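Local coordinates for putative uncharacterized protein PH0186 (Pyrococcus horikoshii, PDB 2ZTS) that binds ADP and magnesium in a KaiC-family P-loop domain and probably binds ATP, at residues Thr31-Gly42 against Glu196-Leu207; Thr44-Gly54 against Ala136-Ile144. All coordinates share one frame; numbering follows the deposited sequence.

Contact 1: Thr31-Gly42 against Glu196-Leu207; sequences TTVLLTGGTGTG and EFIARGVIVLDL. With ADP (adenosine-5'-diphosphate), chain H.
Thr32 O receives the N-H of Arg200 at 2.9 Å and, more weakly, that of Gly201. From there strands 32-36 and 201-207 run parallel: Leu34 N donates to Gly201 O and Leu34 O accepts from Ile203 N; Thr36 N donates to Ile203 O and Thr36 O accepts from Leu205 N, all nearly straight. Val33 and Leu35 share one sheet face with Ile203. There Val33 CG1, anti to its own backbone N (chi1 -177°), presses on Ile203 CD1 at 3.5 Å, a tight fit, and Leu35 CD1 lies 3.8 Å from both Ile203 CG2 and Leu205 CG. The other face carries Leu34 and Thr36. Leu34 CB meets Ala199 CB, and Thr36 and Val204 lie side by side, pointing the same way, with their CG2 methyls in contact, while Thr36 OG1 bonds to Leu189 O.

Past Thr36 the chain turns into the phosphate-binding loop. Gly37 packs so closely on Leu205 O that a side chain would collide with it. Gly38 O accepts both Thr41 N and Thr41 OG1, the hydroxyl lying in the carbonyl plane on a lone pair at 2.8 Å. This fastens the type II turn from which Gly40 N reaches ADP O2B at 2.7 Å, and Leu205 CD1 packs 3.4 Å from Thr41 O. One water joins Gly38 N to Leu205 O and Asp206 OD1; a second links Thr41 O with Asp206 O. The geometry is that of a Walker A loop leaving a central strand. Strand 32-36 lies between strand 174-179, to which Val33 and Leu35 hydrogen-bond, and strand 201-209, with helix 157-171 against Thr32 and Ile198 and strand 214-223 beyond Ile203 and Leu205.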
loop_
_atom_site.group_PDB
_atom_site.type_symbol
_atom_site.label_atom_id
_atom_site.label_comp_id
_atom_site.label_asym_id
_atom_site.label_seq_id
_atom_site.Cartn_x
_atom_site.Cartn_y
_atom_site.Cartn_z
ATOM N N THR C 31 -20.638 18.656 -22.737
ATOM C CA THR C 31 -19.965 17.582 -21.913
ATOM C C THR C 31 -18.709 18.088 -21.189
ATOM O O THR C 31 -17.958 18.839 -21.750
ATOM C CB THR C 31 -19.473 16.436 -22.817
ATOM O OG1 THR C 31 -20.516 15.987 -23.646
ATOM C CG2 THR C 31 -19.155 15.203 -22.010
ATOM N N THR C 32 -18.479 17.669 -19.950
ATOM C CA THR C 32 -17.151 17.778 -19.314
ATOM C C THR C 32 -16.363 16.490 -19.472
ATOM O O THR C 32 -16.829 15.429 -19.020
ATOM C CB THR C 32 -17.352 18.073 -17.884
ATOM O OG1 THR C 32 -18.020 19.324 -17.812
ATOM C CG2 THR C 32 -15.953 18.288 -17.113
ATOM N N VAL C 33 -15.229 16.555 -20.162
ATOM C CA VAL C 33 -14.361 15.409 -20.478
ATOM C C VAL C 33 -13.108 15.497 -19.634
ATOM O O VAL C 33 -12.452 16.536 -19.631
ATOM C CB VAL C 33 -13.947 15.434 -21.919
ATOM C CG1 VAL C 33 -13.095 14.218 -22.303
ATOM C CG2 VAL C 33 -15.226 15.482 -22.833
ATOM N N LEU C 34 -12.810 14.413 -18.922
ATOM C CA LEU C 34 -11.609 14.236 -18.150
ATOM C C LEU C 34 -10.608 13.604 -19.070
ATOM O O LEU C 34 -10.799 12.498 -19.587
ATOM C CB LEU C 34 -11.850 13.336 -16.934
ATOM C CG LEU C 34 -10.644 13.285 -15.985
ATOM C CD1 LEU C 34 -10.391 14.619 -15.263
ATOM C CD2 LEU C 34 -10.763 12.170 -14.988
ATOM N N LEU C 35 -9.547 14.358 -19.329
ATOM C CA LEU C 35 -8.399 13.903 -20.066
ATOM C C LEU C 35 -7.285 13.550 -19.014
ATOM O O LEU C 35 -6.780 14.442 -18.274
ATOM C CB LEU C 35 -7.981 14.997 -21.020
ATOM C CG LEU C 35 -6.721 14.650 -21.791
ATOM C CD1 LEU C 35 -6.952 13.451 -22.737
ATOM C CD2 LEU C 35 -6.222 15.820 -22.548
ATOM N N THR C 36 -6.931 12.262 -18.941
ATOM C CA THR C 36 -6.015 11.740 -17.910
ATOM C C THR C 36 -4.877 10.936 -18.530
ATOM O O THR C 36 -4.996 10.425 -19.620
ATOM C CB THR C 36 -6.813 10.943 -16.844
ATOM O OG1 THR C 36 -5.946 10.501 -15.778
ATOM C CG2 THR C 36 -7.483 9.667 -17.399
ATOM N N GLY C 37 -3.752 10.915 -17.844
ATOM C CA GLY C 37 -2.542 10.281 -18.256
ATOM C C GLY C 37 -1.354 10.824 -17.473
ATOM O O GLY C 37 -1.402 11.924 -16.867
ATOM N N GLY C 38 -0.280 10.044 -17.505
ATOM C CA GLY C 38 0.966 10.362 -16.803
ATOM C C GLY C 38 1.666 11.558 -17.402
ATOM O O GLY C 38 1.292 12.109 -18.459
ATOM N N THR C 39 2.681 12.011 -16.712
ATOM C CA THR C 39 3.465 13.140 -17.194
ATOM C C THR C 39 3.942 12.876 -18.645
ATOM O O THR C 39 4.497 11.818 -18.963
ATOM C CB THR C 39 4.726 13.294 -16.298
ATOM O OG1 THR C 39 4.342 13.359 -14.931
ATOM C CG2 THR C 39 5.484 14.543 -16.566
ATOM N N GLY C 40 3.642 13.812 -19.547
ATOM C CA GLY C 40 4.277 13.793 -20.834
ATOM C C GLY C 40 3.560 12.902 -21.773
ATOM O O GLY C 40 4.133 12.491 -22.774
ATOM N N THR C 41 2.318 12.581 -21.479
ATOM C CA THR C 41 1.538 11.737 -22.386
ATOM C C THR C 41 0.753 12.552 -23.438
ATOM O O THR C 41 0.211 11.974 -24.322
ATOM C CB THR C 41 0.590 10.814 -21.624
ATOM O OG1 THR C 41 -0.248 11.594 -20.738
ATOM C CG2 THR C 41 1.400 9.789 -20.674
ATOM N N GLY C 42 0.782 13.864 -23.386
ATOM C CA GLY C 42 0.230 14.721 -24.428
ATOM C C GLY C 42 -0.979 15.477 -23.975
ATOM O O GLY C 42 -1.651 16.076 -24.804
ATOM N N GLU C 196 -13.118 12.079 -11.883
ATOM C CA GLU C 196 -14.054 11.327 -12.746
ATOM C C GLU C 196 -15.543 11.457 -12.353
ATOM O O GLU C 196 -16.424 11.278 -13.205
ATOM C CB GLU C 196 -13.667 9.844 -12.757
ATOM C CG GLU C 196 -13.592 9.226 -11.376
ATOM C CD GLU C 196 -12.183 9.159 -10.781
ATOM O OE1 GLU C 196 -11.422 10.154 -10.771
ATOM O OE2 GLU C 196 -11.862 8.129 -10.220
ATOM N N PHE C 197 -15.835 11.772 -11.091
ATOM C CA PHE C 197 -17.203 12.040 -10.675
ATOM C C PHE C 197 -17.818 13.370 -11.166
ATOM O O PHE C 197 -18.997 13.597 -10.910
ATOM C CB PHE C 197 -17.346 11.926 -9.152
ATOM C CG PHE C 197 -17.079 10.554 -8.661
ATOM C CD1 PHE C 197 -18.078 9.593 -8.710
ATOM C CD2 PHE C 197 -15.803 10.187 -8.275
ATOM C CE1 PHE C 197 -17.819 8.318 -8.327
ATOM C CE2 PHE C 197 -15.541 8.911 -7.871
ATOM C CZ PHE C 197 -16.525 7.971 -7.898
ATOM N N ILE C 198 -17.027 14.275 -11.757
ATOM C CA ILE C 198 -17.615 15.481 -12.355
ATOM C C ILE C 198 -17.491 15.484 -13.868
ATOM O O ILE C 198 -17.680 16.482 -14.501
ATOM C CB ILE C 198 -17.031 16.773 -11.722
ATOM C CG1 ILE C 198 -15.572 16.975 -12.070
ATOM C CG2 ILE C 198 -17.231 16.753 -10.179
ATOM C CD1 ILE C 198 -15.092 18.408 -11.858
ATOM N N ALA C 199 -17.175 14.343 -14.454
ATOM C CA ALA C 199 -16.983 14.267 -15.896
ATOM C C ALA C 199 -17.879 13.188 -16.484
ATOM O O ALA C 199 -18.128 12.179 -15.845
ATOM C CB ALA C 199 -15.537 13.987 -16.212
ATOM N N ARG C 200 -18.439 13.459 -17.654
ATOM C CA ARG C 200 -19.323 12.526 -18.335
ATOM C C ARG C 200 -18.613 11.870 -19.511
ATOM O O ARG C 200 -19.206 11.072 -20.236
ATOM C CB ARG C 200 -20.614 13.243 -18.814
ATOM C CG ARG C 200 -21.286 14.148 -17.770
ATOM C CD ARG C 200 -22.202 13.468 -16.715
ATOM N NE ARG C 200 -22.645 14.462 -15.700
ATOM C CZ ARG C 200 -23.594 15.419 -15.885
ATOM N NH1 ARG C 200 -24.221 15.547 -17.051
ATOM N NH2 ARG C 200 -23.920 16.260 -14.897
ATOM N N GLY C 201 -17.349 12.229 -19.707
ATOM C CA GLY C 201 -16.448 11.597 -20.672
ATOM C C GLY C 201 -15.082 11.373 -20.007
ATOM O O GLY C 201 -14.678 12.232 -19.228
ATOM N N VAL C 202 -14.379 10.276 -20.333
ATOM C CA VAL C 202 -12.975 10.071 -19.909
ATOM C C VAL C 202 -12.107 9.538 -21.037
ATOM O O VAL C 202 -12.457 8.539 -21.682
ATOM C CB VAL C 202 -12.874 9.081 -18.741
ATOM C CG1 VAL C 202 -11.435 8.861 -18.341
ATOM C CG2 VAL C 202 -13.715 9.560 -17.593
ATOM N N ILE C 203 -11.008 10.224 -21.284
ATOM C CA ILE C 203 -10.030 9.873 -22.285
ATOM C C ILE C 203 -8.698 9.637 -21.557
ATOM O O ILE C 203 -8.244 10.514 -20.807
ATOM C CB ILE C 203 -9.857 11.037 -23.328
ATOM C CG1 ILE C 203 -11.200 11.315 -24.010
ATOM C CG2 ILE C 203 -8.858 10.602 -24.372
ATOM C CD1 ILE C 203 -11.248 12.613 -24.751
ATOM N N VAL C 204 -8.084 8.485 -21.835
ATOM C CA VAL C 204 -6.755 8.134 -21.324
ATOM C C VAL C 204 -5.699 8.216 -22.404
ATOM O O VAL C 204 -5.850 7.658 -23.461
ATOM C CB VAL C 204 -6.744 6.701 -20.733
ATOM C CG1 VAL C 204 -5.392 6.357 -20.072
ATOM C CG2 VAL C 204 -7.896 6.528 -19.791
ATOM N N LEU C 205 -4.634 8.926 -22.116
ATOM C CA LEU C 205 -3.431 8.990 -22.893
ATOM C C LEU C 205 -2.392 8.211 -22.143
ATOM O O LEU C 205 -2.231 8.396 -20.954
ATOM C CB LEU C 205 -2.959 10.427 -22.999
ATOM C CG LEU C 205 -3.871 11.464 -23.649
ATOM C CD1 LEU C 205 -3.122 12.713 -24.035
ATOM C CD2 LEU C 205 -4.586 10.919 -24.853
ATOM N N ASP C 206 -1.665 7.367 -22.840
ATOM C CA ASP C 206 -0.709 6.458 -22.216
ATOM C C ASP C 206 0.533 6.307 -23.107
ATOM O O ASP C 206 0.521 6.693 -24.293
ATOM C CB ASP C 206 -1.336 5.072 -22.040
ATOM C CG ASP C 206 -0.794 4.332 -20.819
ATOM O OD1 ASP C 206 0.126 4.872 -20.130
ATOM O OD2 ASP C 206 -1.246 3.198 -20.486
ATOM N N LEU C 207 1.596 5.792 -22.482
ATOM C CA LEU C 207 2.821 5.353 -23.138
ATOM C C LEU C 207 3.012 3.924 -22.741
ATOM O O LEU C 207 3.211 3.656 -21.543
ATOM C CB LEU C 207 3.997 6.131 -22.597
ATOM C CG LEU C 207 4.075 7.591 -22.922
ATOM C CD1 LEU C 207 5.163 8.265 -22.106
ATOM C CD2 LEU C 207 4.331 7.758 -24.383
HETATM P PB ADP H . 1.613 16.372 -20.519
HETATM O O1B ADP H . 0.804 15.147 -20.574
HETATM O O2B ADP H . 2.704 16.312 -19.443
HETATM O O3B ADP H . 0.751 17.673 -20.345
HETATM P PA ADP H . 2.538 17.502 -23.057
HETATM O O1A ADP H . 1.255 17.833 -23.851
HETATM O O2A ADP H . 3.174 18.713 -22.414
HETATM O O3A ADP H . 2.320 16.301 -21.983
HETATM O "O5'" ADP H . 3.472 16.754 -24.102
HETATM C "C5'" ADP H . 4.726 17.233 -24.468
HETATM C "C4'" ADP H . 5.416 16.279 -25.413
HETATM O "O4'" ADP H . 5.099 16.445 -26.776
HETATM C "C3'" ADP H . 6.918 16.426 -25.277
HETATM O "O3'" ADP H . 7.309 15.738 -24.087
HETATM C "C2'" ADP H . 7.405 15.887 -26.608
HETATM O "O2'" ADP H . 7.533 14.509 -26.599
HETATM C "C1'" ADP H . 6.266 16.230 -27.577
HETATM N N9 ADP H . 6.485 17.487 -28.310
HETATM C C8 ADP H . 6.495 18.772 -27.778
HETATM N N7 ADP H . 6.686 19.658 -28.778
HETATM C C5 ADP H . 6.852 18.950 -29.931
HETATM C C6 ADP H . 7.077 19.330 -31.251
HETATM N N6 ADP H . 6.913 20.603 -31.639
HETATM N N1 ADP H . 7.159 18.337 -32.230
HETATM C C2 ADP H . 7.020 16.999 -31.899
HETATM N N3 ADP H . 6.782 16.620 -30.573
HETATM C C4 ADP H . 6.706 17.584 -29.634
HETATM O O HOH W 1 -0.614 7.344 -18.749
HETATM O O HOH W 2 1.337 9.478 -24.683
#

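Contact 2: Thr44-Gly54 against Ala136-Ile144; sequences TTFAAQFIYKG and AKRLVIDSI. With MG (magnesium ion), chain I; ADP (adenosine-5'-diphosphate), chain H.
Thr44 and Asp142 make the polar end of this helix-on-strand contact. Thr44 OG1 donates to the syn lone pair of Asp142 OD1 at 2.5 Å, the two side chains crossing at about a right angle, and also binds the magnesium ion at 2.2 Å. ADP O3B and four waters complete six ligands. In this chain Asp142 does not coordinate the ion directly; its OD2 accepts from one of those waters, at 2.7 Å, placing it in the second shell here, and hydrogen-bonds to Thr178 OG1. Thr45 grips ADP O1A with both its backbone N and its OG1. The other hydrogen bond across the contact runs from Arg138 NH1 to Phe50 O at 3.1 Å, the oxygen lying 29° out of the guanidinium plane; that carbonyl also accepts Gly54 N. NH1 also bonds to Lys13 O, and NH2 pairs with Glu60. A leucine in place of Arg138 would probably leave Glu60 without its charged mate and Lys13 O without this donor.

Flat groups meet through the same arginine. Its chain, extended from CG to NE, carries CD over one face of the Phe50 ring, a CH-pi contact 3.9 Å from the centroid. Gly54 CA sits over the centre of the guanidinium face, where a side chain would strike Arg138 CD.

The apolar contacts centre on Val140, whose CG1 meets Ala47 CB while CG2 reaches Ile51 CG1 at 3.5 Å and the edge of the Phe50 ring.

The chemistry is thus divided: an arginine ties helix to strand at one end, while at the other a Walker B-like aspartate probably orients the threonine and water that bind magnesium.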
loop_
_atom_site.group_PDB
_atom_site.type_symbol
_atom_site.label_atom_id
_atom_site.label_comp_id
_atom_site.label_asym_id
_atom_site.label_seq_id
_atom_site.Cartn_x
_atom_site.Cartn_y
_atom_site.Cartn_z
ATOM N N THR C 44 -1.602 18.407 -22.190
ATOM C CA THR C 44 -1.567 19.813 -22.536
ATOM C C THR C 44 -1.739 20.107 -24.029
ATOM O O THR C 44 -2.521 20.972 -24.408
ATOM C CB THR C 44 -0.301 20.405 -21.963
ATOM O OG1 THR C 44 -0.477 20.506 -20.567
ATOM C CG2 THR C 44 -0.065 21.876 -22.381
ATOM N N THR C 45 -1.035 19.357 -24.842
ATOM C CA THR C 45 -1.043 19.425 -26.276
ATOM C C THR C 45 -2.417 19.174 -26.890
ATOM O O THR C 45 -2.913 19.958 -27.687
ATOM C CB THR C 45 0.005 18.423 -26.808
ATOM O OG1 THR C 45 1.289 18.912 -26.399
ATOM C CG2 THR C 45 0.097 18.436 -28.317
ATOM N N PHE C 46 -3.009 18.066 -26.498
ATOM C CA PHE C 46 -4.349 17.644 -26.886
ATOM C C PHE C 46 -5.397 18.723 -26.474
ATOM O O PHE C 46 -6.201 19.146 -27.291
ATOM C CB PHE C 46 -4.595 16.341 -26.173
ATOM C CG PHE C 46 -5.826 15.651 -26.560
ATOM C CD1 PHE C 46 -5.767 14.495 -27.282
ATOM C CD2 PHE C 46 -7.067 16.170 -26.193
ATOM C CE1 PHE C 46 -6.926 13.850 -27.638
ATOM C CE2 PHE C 46 -8.250 15.521 -26.551
ATOM C CZ PHE C 46 -8.191 14.370 -27.255
ATOM N N ALA C 47 -5.327 19.225 -25.240
ATOM C CA ALA C 47 -6.200 20.329 -24.771
ATOM C C ALA C 47 -6.009 21.654 -25.529
ATOM O O ALA C 47 -7.005 22.360 -25.828
ATOM C CB ALA C 47 -6.018 20.570 -23.330
ATOM N N ALA C 48 -4.772 21.947 -25.914
ATOM C CA ALA C 48 -4.473 23.162 -26.628
ATOM C C ALA C 48 -4.989 23.050 -28.057
ATOM O O ALA C 48 -5.525 24.023 -28.591
ATOM C CB ALA C 48 -3.037 23.450 -26.607
ATOM N N GLN C 49 -4.815 21.874 -28.653
ATOM C CA GLN C 49 -5.262 21.619 -29.996
ATOM C C GLN C 49 -6.776 21.801 -30.106
ATOM O O GLN C 49 -7.288 22.403 -31.072
ATOM C CB GLN C 49 -4.849 20.202 -30.427
ATOM C CG GLN C 49 -4.719 19.994 -31.930
ATOM C CD GLN C 49 -3.907 18.746 -32.264
ATOM O OE1 GLN C 49 -2.982 18.418 -31.533
ATOM N NE2 GLN C 49 -4.283 18.025 -33.332
ATOM N N PHE C 50 -7.489 21.312 -29.092
ATOM C CA PHE C 50 -8.935 21.430 -29.008
ATOM C C PHE C 50 -9.334 22.897 -29.045
ATOM O O PHE C 50 -10.281 23.238 -29.741
ATOM C CB PHE C 50 -9.440 20.737 -27.724
ATOM C CG PHE C 50 -10.902 20.992 -27.344
ATOM C CD1 PHE C 50 -11.948 20.408 -28.051
ATOM C CD2 PHE C 50 -11.218 21.634 -26.187
ATOM C CE1 PHE C 50 -13.255 20.556 -27.652
ATOM C CE2 PHE C 50 -12.565 21.775 -25.768
ATOM C CZ PHE C 50 -13.559 21.228 -26.500
ATOM N N ILE C 51 -8.691 23.745 -28.244
ATOM C CA ILE C 51 -9.056 25.156 -28.187
ATOM C C ILE C 51 -8.614 25.867 -29.461
ATOM O O ILE C 51 -9.393 26.591 -30.081
ATOM C CB ILE C 51 -8.418 25.877 -26.993
ATOM C CG1 ILE C 51 -8.935 25.335 -25.664
ATOM C CG2 ILE C 51 -8.717 27.390 -27.026
ATOM C CD1 ILE C 51 -10.408 25.464 -25.457
ATOM N N TYR C 52 -7.370 25.620 -29.857
ATOM C CA TYR C 52 -6.797 26.296 -31.001
ATOM C C TYR C 52 -7.491 25.933 -32.305
ATOM O O TYR C 52 -7.784 26.820 -33.105
ATOM C CB TYR C 52 -5.342 25.989 -31.165
ATOM C CG TYR C 52 -4.720 26.790 -32.277
ATOM C CD1 TYR C 52 -4.456 28.125 -32.098
ATOM C CD2 TYR C 52 -4.413 26.216 -33.507
ATOM C CE1 TYR C 52 -3.901 28.912 -33.146
ATOM C CE2 TYR C 52 -3.840 26.998 -34.568
ATOM C CZ TYR C 52 -3.591 28.337 -34.368
ATOM O OH TYR C 52 -3.029 29.162 -35.357
ATOM N N LYS C 53 -7.705 24.643 -32.525
ATOM C CA LYS C 53 -8.427 24.193 -33.697
ATOM C C LYS C 53 -9.915 24.566 -33.614
ATOM O O LYS C 53 -10.546 24.864 -34.618
ATOM C CB LYS C 53 -8.293 22.691 -33.923
ATOM C CG LYS C 53 -6.923 22.255 -34.348
ATOM C CD LYS C 53 -6.473 22.985 -35.618
ATOM C CE LYS C 53 -5.361 22.288 -36.364
ATOM N NZ LYS C 53 -4.801 23.193 -37.399
ATOM N N GLY C 54 -10.478 24.515 -32.426
ATOM C CA GLY C 54 -11.804 25.032 -32.267
ATOM C C GLY C 54 -11.914 26.425 -32.903
ATOM O O GLY C 54 -12.789 26.651 -33.715
ATOM N N ALA C 136 -17.590 31.888 -25.302
ATOM C CA ALA C 136 -16.794 30.682 -25.499
ATOM C C ALA C 136 -17.746 29.499 -25.700
ATOM O O ALA C 136 -18.746 29.388 -25.035
ATOM C CB ALA C 136 -15.911 30.446 -24.263
ATOM N N LYS C 137 -17.454 28.640 -26.658
ATOM C CA LYS C 137 -18.109 27.362 -26.698
ATOM C C LYS C 137 -17.160 26.233 -26.165
ATOM O O LYS C 137 -17.617 25.117 -25.977
ATOM C CB LYS C 137 -18.644 27.073 -28.112
ATOM C CG LYS C 137 -19.876 27.913 -28.529
ATOM C CD LYS C 137 -19.923 28.084 -30.030
ATOM C CE LYS C 137 -21.338 28.372 -30.618
ATOM N NZ LYS C 137 -21.474 27.689 -31.975
ATOM N N ARG C 138 -15.880 26.534 -25.932
ATOM C CA ARG C 138 -14.885 25.535 -25.562
ATOM C C ARG C 138 -14.103 26.022 -24.349
ATOM O O ARG C 138 -13.837 27.214 -24.212
ATOM C CB ARG C 138 -13.960 25.301 -26.729
ATOM C CG ARG C 138 -14.528 24.452 -27.826
ATOM C CD ARG C 138 -13.546 24.126 -28.930
ATOM N NE ARG C 138 -14.305 23.748 -30.118
ATOM C CZ ARG C 138 -14.011 22.773 -30.956
ATOM N NH1 ARG C 138 -12.926 22.047 -30.824
ATOM N NH2 ARG C 138 -14.820 22.521 -31.986
ATOM N N LEU C 139 -13.754 25.117 -23.452
ATOM C CA LEU C 139 -13.059 25.477 -22.207
ATOM C C LEU C 139 -12.046 24.379 -21.839
ATOM O O LEU C 139 -12.348 23.216 -21.988
ATOM C CB LEU C 139 -14.073 25.683 -21.074
ATOM C CG LEU C 139 -13.480 25.932 -19.671
ATOM C CD1 LEU C 139 -12.600 27.169 -19.592
ATOM C CD2 LEU C 139 -14.635 26.004 -18.639
ATOM N N VAL C 140 -10.879 24.752 -21.369
ATOM C CA VAL C 140 -9.866 23.803 -20.871
ATOM C C VAL C 140 -9.407 24.298 -19.508
ATOM O O VAL C 140 -9.206 25.488 -19.343
ATOM C CB VAL C 140 -8.654 23.741 -21.812
ATOM C CG1 VAL C 140 -7.450 23.114 -21.139
ATOM C CG2 VAL C 140 -9.002 22.973 -23.066
ATOM N N ILE C 141 -9.285 23.395 -18.542
ATOM C CA ILE C 141 -8.617 23.660 -17.286
ATOM C C ILE C 141 -7.496 22.649 -17.200
ATOM O O ILE C 141 -7.708 21.456 -17.009
ATOM C CB ILE C 141 -9.592 23.568 -16.089
ATOM C CG1 ILE C 141 -10.797 24.551 -16.327
ATOM C CG2 ILE C 141 -8.849 23.821 -14.766
ATOM C CD1 ILE C 141 -11.743 24.725 -15.154
ATOM N N ASP C 142 -6.300 23.154 -17.435
ATOM C CA ASP C 142 -5.070 22.412 -17.325
ATOM C C ASP C 142 -4.363 22.978 -16.115
ATOM O O ASP C 142 -3.752 23.979 -16.234
ATOM C CB ASP C 142 -4.258 22.652 -18.588
ATOM C CG ASP C 142 -3.121 21.688 -18.747
ATOM O OD1 ASP C 142 -2.197 22.028 -19.544
ATOM O OD2 ASP C 142 -3.111 20.551 -18.173
ATOM N N SER C 143 -4.431 22.363 -14.939
ATOM C CA SER C 143 -4.902 21.027 -14.708
ATOM C C SER C 143 -5.488 21.031 -13.319
ATOM O O SER C 143 -5.278 21.973 -12.528
ATOM C CB SER C 143 -3.699 20.084 -14.726
ATOM O OG SER C 143 -2.913 20.285 -13.538
ATOM N N ILE C 144 -6.249 19.988 -13.006
ATOM C CA ILE C 144 -6.721 19.816 -11.650
ATOM C C ILE C 144 -5.601 19.694 -10.579
ATOM O O ILE C 144 -5.701 20.289 -9.527
ATOM C CB ILE C 144 -7.735 18.647 -11.603
ATOM C CG1 ILE C 144 -9.033 19.101 -12.303
ATOM C CG2 ILE C 144 -8.040 18.232 -10.206
ATOM C CD1 ILE C 144 -9.914 17.933 -12.556
HETATM MG MG MG I . 0.839 19.361 -19.183
HETATM P PB ADP H . 1.613 16.372 -20.519
HETATM O O1B ADP H . 0.804 15.147 -20.574
HETATM O O2B ADP H . 2.704 16.312 -19.443
HETATM O O3B ADP H . 0.751 17.673 -20.345
HETATM P PA ADP H . 2.538 17.502 -23.057
HETATM O O1A ADP H . 1.255 17.833 -23.851
HETATM O O2A ADP H . 3.174 18.713 -22.414
HETATM O O3A ADP H . 2.320 16.301 -21.983
HETATM O "O5'" ADP H . 3.472 16.754 -24.102
HETATM C "C5'" ADP H . 4.726 17.233 -24.468
HETATM C "C4'" ADP H . 5.416 16.279 -25.413
HETATM O "O4'" ADP H . 5.099 16.445 -26.776
HETATM C "C3'" ADP H . 6.918 16.426 -25.277
HETATM O "O3'" ADP H . 7.309 15.738 -24.087
HETATM C "C2'" ADP H . 7.405 15.887 -26.608
HETATM O "O2'" ADP H . 7.533 14.509 -26.599
HETATM C "C1'" ADP H . 6.266 16.230 -27.577
HETATM N N9 ADP H . 6.485 17.487 -28.310
HETATM C C8 ADP H . 6.495 18.772 -27.778
HETATM N N7 ADP H . 6.686 19.658 -28.778
HETATM C C5 ADP H . 6.852 18.950 -29.931
HETATM C C6 ADP H . 7.077 19.330 -31.251
HETATM N N6 ADP H . 6.913 20.603 -31.639
HETATM N N1 ADP H . 7.159 18.337 -32.230
HETATM C C2 ADP H . 7.020 16.999 -31.899
HETATM N N3 ADP H . 6.782 16.620 -30.573
HETATM C C4 ADP H . 6.706 17.584 -29.634
HETATM O O HOH W 3 -0.938 18.942 -18.174
HETATM O O HOH W 4 2.452 20.003 -20.360
HETATM O O HOH W 5 1.697 18.156 -17.711
HETATM O O HOH W 6 1.144 21.041 -18.085
#

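From the N terminus, strand 32-36 comes first, and the phosphate-binding loop after it leads directly into helix 43-58. Strand 138-142 comes back to that helix in contact 2, closing a loop of 81 residues. Contact 1 closes later, when strand 201-209 pairs with strand 32-36 across 153 intervening residues, so contact 2 is nested inside it. In the sheet, strand 174-179 separates strand 138-142 from strand 32-36. The contacts, with centres 12 Å apart, touch where Leu35 CD2 meets Phe46 CD2 at 3.8 Å. Together they tie the helix and central strands around one ADP, contact 1 supplying loop amides and contact 2 the threonine that coordinates magnesium.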